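Local coordinates for protein putative oxidoreductase yhhX (Escherichia coli K-12, PDB 3F4L) that is a probable NAD(P)-dependent oxidoreductase of the Gfo/Idh/MocA family, possibly acting as a scyllo-inositol dehydrogenase, at residues L23-S28 and M295-R300; F236-H239 and S244-K247. All coordinates share one frame; numbering follows the deposited sequence.

Contact 1 of 2, residues L23-S28 and M295-R300; sequences LNRKDS and MGDYGR
R25 reaches over to the loop of M295-R300 and meets D297 in a salt bridge, the two side chains approaching from opposite directions. With CG beside the backbone N (chi1 -59°) and the chain extended from there to NE, the arginine spans the 8.5 Å between the CA atoms of R25 and G299. Its guanidinium presents an edge to the carboxylate, whose plane is turned 27° from its own, and NH2 of R25 lies 2.8 Å from OD2 of D297. The N-H points poorly at the oxygen (117°), so as a hydrogen bond this is weak, and charge attraction probably carries most of the pairing. The carboxylate divides its work: while OD2 faces the arginine, OD1 of D297 accepts from N of G299 at 3.1 Å, met from above the carboxylate plane. This capping bond closes over a type I turn from D297 to R300, in which N of R300 also binds O of D297. The guanidinium lies obliquely beside the same turn, NE of R25 being 3.3 Å from O of G299 at an angle too poor for a hydrogen bond. NH1 of R25 has a second acidic partner, D303 in helix 300-311. The arrangement is a capped helix start, tied by a salt bridge to the loop that joins helix 12-22 to strand 29-35 in the Rossmann fold.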
# COMPACT_ATOMS: atom_id res chain seq x y z
N LEU A 23 30.76 0.62 24.05
CA LEU A 23 32.07 1.17 24.37
C LEU A 23 32.04 2.69 24.48
O LEU A 23 33.02 3.31 24.88
CB LEU A 23 33.10 0.73 23.32
CG LEU A 23 33.23 -0.79 23.15
CD1 LEU A 23 34.18 -1.12 21.98
CD2 LEU A 23 33.73 -1.42 24.45
N ASN A 24 30.91 3.30 24.12
CA ASN A 24 30.77 4.75 24.23
C ASN A 24 30.09 5.09 25.57
O ASN A 24 29.84 6.26 25.88
CB ASN A 24 29.92 5.29 23.08
CG ASN A 24 30.50 6.56 22.46
OD1 ASN A 24 30.89 7.50 23.17
ND2 ASN A 24 30.53 6.60 21.14
N ARG A 25 29.78 4.05 26.35
CA ARG A 25 29.12 4.23 27.64
C ARG A 25 29.93 3.59 28.77
O ARG A 25 29.38 2.93 29.64
CB ARG A 25 27.72 3.60 27.60
CG ARG A 25 26.80 4.20 26.51
CD ARG A 25 25.50 3.42 26.34
NE ARG A 25 24.70 3.92 25.22
CZ ARG A 25 24.19 5.14 25.15
NH1 ARG A 25 24.40 6.00 26.13
NH2 ARG A 25 23.48 5.51 24.09
N LYS A 26 31.25 3.80 28.75
CA LYS A 26 32.12 3.23 29.78
C LYS A 26 31.77 3.64 31.21
O LYS A 26 32.17 2.98 32.16
CB LYS A 26 33.58 3.58 29.48
CG LYS A 26 34.12 3.00 28.18
CD LYS A 26 35.22 1.98 28.45
CE LYS A 26 35.71 1.29 27.18
NZ LYS A 26 36.36 2.23 26.23
N ASP A 27 31.04 4.74 31.37
CA ASP A 27 30.65 5.18 32.71
C ASP A 27 29.40 4.44 33.19
O ASP A 27 29.04 4.51 34.37
CB ASP A 27 30.40 6.69 32.75
CG ASP A 27 29.75 7.21 31.48
OD1 ASP A 27 28.75 6.59 31.02
OD2 ASP A 27 30.22 8.23 30.93
N SER A 28 28.76 3.71 32.27
CA SER A 28 27.55 2.96 32.57
C SER A 28 27.76 1.45 32.47
O SER A 28 27.23 0.68 33.28
CB SER A 28 26.43 3.35 31.59
OG SER A 28 26.25 4.75 31.56
N MSE A 295 16.86 12.54 16.74
CA MSE A 295 18.12 11.82 16.72
C MSE A 295 17.97 10.36 17.15
O MSE A 295 17.40 10.06 18.20
CB MSE A 295 19.14 12.50 17.64
CG MSE A 295 20.57 12.00 17.47
SE MSE A 295 21.69 12.41 19.00
CE MSE A 295 22.39 10.63 19.36
N GLY A 296 18.48 9.45 16.33
CA GLY A 296 18.40 8.04 16.64
C GLY A 296 19.65 7.59 17.38
O GLY A 296 20.73 8.15 17.17
N ASP A 297 19.51 6.58 18.23
CA ASP A 297 20.64 6.06 18.99
C ASP A 297 20.35 4.65 19.49
O ASP A 297 19.60 4.47 20.46
CB ASP A 297 20.94 7.01 20.17
CG ASP A 297 22.12 6.55 21.01
OD1 ASP A 297 22.88 5.67 20.57
OD2 ASP A 297 22.30 7.09 22.13
N TYR A 298 20.93 3.65 18.82
CA TYR A 298 20.70 2.26 19.20
C TYR A 298 21.16 1.95 20.63
O TYR A 298 20.71 0.98 21.23
CB TYR A 298 21.40 1.31 18.23
CG TYR A 298 20.89 1.39 16.82
CD1 TYR A 298 19.55 1.68 16.56
CD2 TYR A 298 21.72 1.12 15.73
CE1 TYR A 298 19.04 1.70 15.26
CE2 TYR A 298 21.22 1.13 14.41
CZ TYR A 298 19.88 1.42 14.20
OH TYR A 298 19.37 1.43 12.92
N GLY A 299 22.03 2.80 21.16
CA GLY A 299 22.54 2.61 22.50
C GLY A 299 21.50 2.87 23.57
O GLY A 299 21.71 2.56 24.74
N ARG A 300 20.38 3.45 23.16
CA ARG A 300 19.31 3.74 24.11
C ARG A 300 18.73 2.44 24.67
O ARG A 300 18.06 2.45 25.69
CB ARG A 300 18.25 4.63 23.44
CG ARG A 300 18.73 6.09 23.39
CD ARG A 300 18.08 6.93 22.30
NE ARG A 300 16.64 7.09 22.48
CZ ARG A 300 15.89 7.87 21.72
NH1 ARG A 300 16.44 8.57 20.73
NH2 ARG A 300 14.57 7.95 21.94

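Contact 2 of 2, residues F236-H239 and S244-K247; sequences FIVH and SFIK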
# COMPACT_ATOMS: atom_id res chain seq x y z
N PHE A 236 8.09 6.36 5.83
CA PHE A 236 6.86 6.27 6.61
C PHE A 236 5.81 7.21 6.06
O PHE A 236 6.13 8.32 5.59
CB PHE A 236 7.06 6.65 8.09
CG PHE A 236 7.81 5.63 8.90
CD1 PHE A 236 9.16 5.80 9.18
CD2 PHE A 236 7.16 4.50 9.38
CE1 PHE A 236 9.87 4.85 9.92
CE2 PHE A 236 7.85 3.55 10.13
CZ PHE A 236 9.20 3.72 10.40
N ILE A 237 4.56 6.78 6.15
CA ILE A 237 3.42 7.58 5.72
C ILE A 237 2.41 7.40 6.84
O ILE A 237 2.19 6.28 7.29
CB ILE A 237 2.78 7.04 4.42
CG1 ILE A 237 3.75 7.16 3.25
CG2 ILE A 237 1.51 7.85 4.11
CD1 ILE A 237 3.18 6.64 1.96
N VAL A 238 1.82 8.49 7.31
CA VAL A 238 0.81 8.42 8.37
C VAL A 238 -0.32 9.35 7.97
O VAL A 238 -0.09 10.52 7.65
CB VAL A 238 1.35 8.90 9.74
CG1 VAL A 238 0.24 8.80 10.79
CG2 VAL A 238 2.55 8.08 10.16
N HIS A 239 -1.55 8.84 7.97
CA HIS A 239 -2.71 9.64 7.62
C HIS A 239 -3.68 9.62 8.78
O HIS A 239 -3.99 8.55 9.30
CB HIS A 239 -3.40 9.10 6.35
CG HIS A 239 -2.61 9.31 5.09
ND1 HIS A 239 -2.24 10.56 4.66
CD2 HIS A 239 -2.10 8.43 4.20
CE1 HIS A 239 -1.52 10.45 3.55
NE2 HIS A 239 -1.43 9.16 3.25
N SER A 244 -1.69 14.72 7.42
CA SER A 244 -0.75 13.67 7.04
C SER A 244 0.69 14.01 7.41
O SER A 244 1.04 15.17 7.60
CB SER A 244 -0.82 13.42 5.52
OG SER A 244 -2.14 13.17 5.08
N PHE A 245 1.50 12.97 7.49
CA PHE A 245 2.93 13.07 7.77
C PHE A 245 3.61 12.15 6.76
O PHE A 245 3.16 11.03 6.54
CB PHE A 245 3.24 12.57 9.19
CG PHE A 245 4.71 12.29 9.43
CD1 PHE A 245 5.56 13.28 9.90
CD2 PHE A 245 5.23 11.02 9.19
CE1 PHE A 245 6.92 13.01 10.14
CE2 PHE A 245 6.58 10.73 9.43
CZ PHE A 245 7.43 11.73 9.90
N ILE A 246 4.69 12.64 6.17
CA ILE A 246 5.45 11.88 5.19
C ILE A 246 6.94 12.02 5.52
O ILE A 246 7.41 13.11 5.86
CB ILE A 246 5.20 12.40 3.75
CG1 ILE A 246 3.71 12.36 3.43
CG2 ILE A 246 5.93 11.53 2.75
CD1 ILE A 246 3.12 10.96 3.43
N LYS A 247 7.67 10.92 5.42
CA LYS A 247 9.09 10.94 5.72
C LYS A 247 9.85 10.07 4.73
O LYS A 247 9.64 8.86 4.67
CB LYS A 247 9.33 10.43 7.15
CG LYS A 247 10.79 10.24 7.59
CD LYS A 247 11.52 11.57 7.70
CE LYS A 247 12.90 11.41 8.35
NZ LYS A 247 13.83 10.51 7.61
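Strands 236-239 and 244-247 run antiparallel, their axes 4.8 Å apart at 178°. F236 with K247 and V238 with F245 are hydrogen-bonded pairs, each closed by two N-H...O bonds in the carbonyl plane; F245 N to V238 O measures 2.9 Å. I237 with I246 and H239 with S244 are the non-hydrogen-bonded pairs between and beyond them. On the face carrying these four, the isoleucines lie side by side, and CD1 of I246 folds back (chi2 -63°) to touch CG2 of I237 at 3.6 Å. Next to them the H239 ring turns its edge to the serine, and ND1 of H239 shares a hydrogen bond of 2.6 Å with OG of S244. The second subunit meets this face with Y233 and I231, and its K230 N and I231 N make weak hydrogen bonds to OG of S244. A leucine in place of H239 would probably cost the serine hydroxyl its cross-strand partner and lose the ring contact with Y233 of the second subunit. On the other face, CG2 of V238 comes obliquely to CD2 of F245 at 4.1 Å, while CB of F236 sits at the edge of the F245 ring, 4.3 Å from CE2 of F245. F245 packs on T133, A134 and A137 of helix 129-140, and the hairpin lies between strands 146-152 and 275-280 of the mixed sheet.

Contact 2 is nested in sequence within the long span of chain closed by contact 1: the chain runs from 23-28 through most of the Rossmann region, enters the C-terminal alpha/beta region, forms the hairpin and then reaches 295-300. The centres of contact 1 and contact 2 lie 29 Å apart, and the nearest atoms of contact 1 and contact 2 are about 9 Å apart, with no touch. Contact 1 joins the two regions, linking a loop beside the parallel sheet to the start of helix 300-311. Contact 2 lies wholly in the C-terminal region, within its mixed sheet. No other chain of the assembly touches contact 1, so one contact bridges regions within a subunit and the other forms part of the interface between the two subunits.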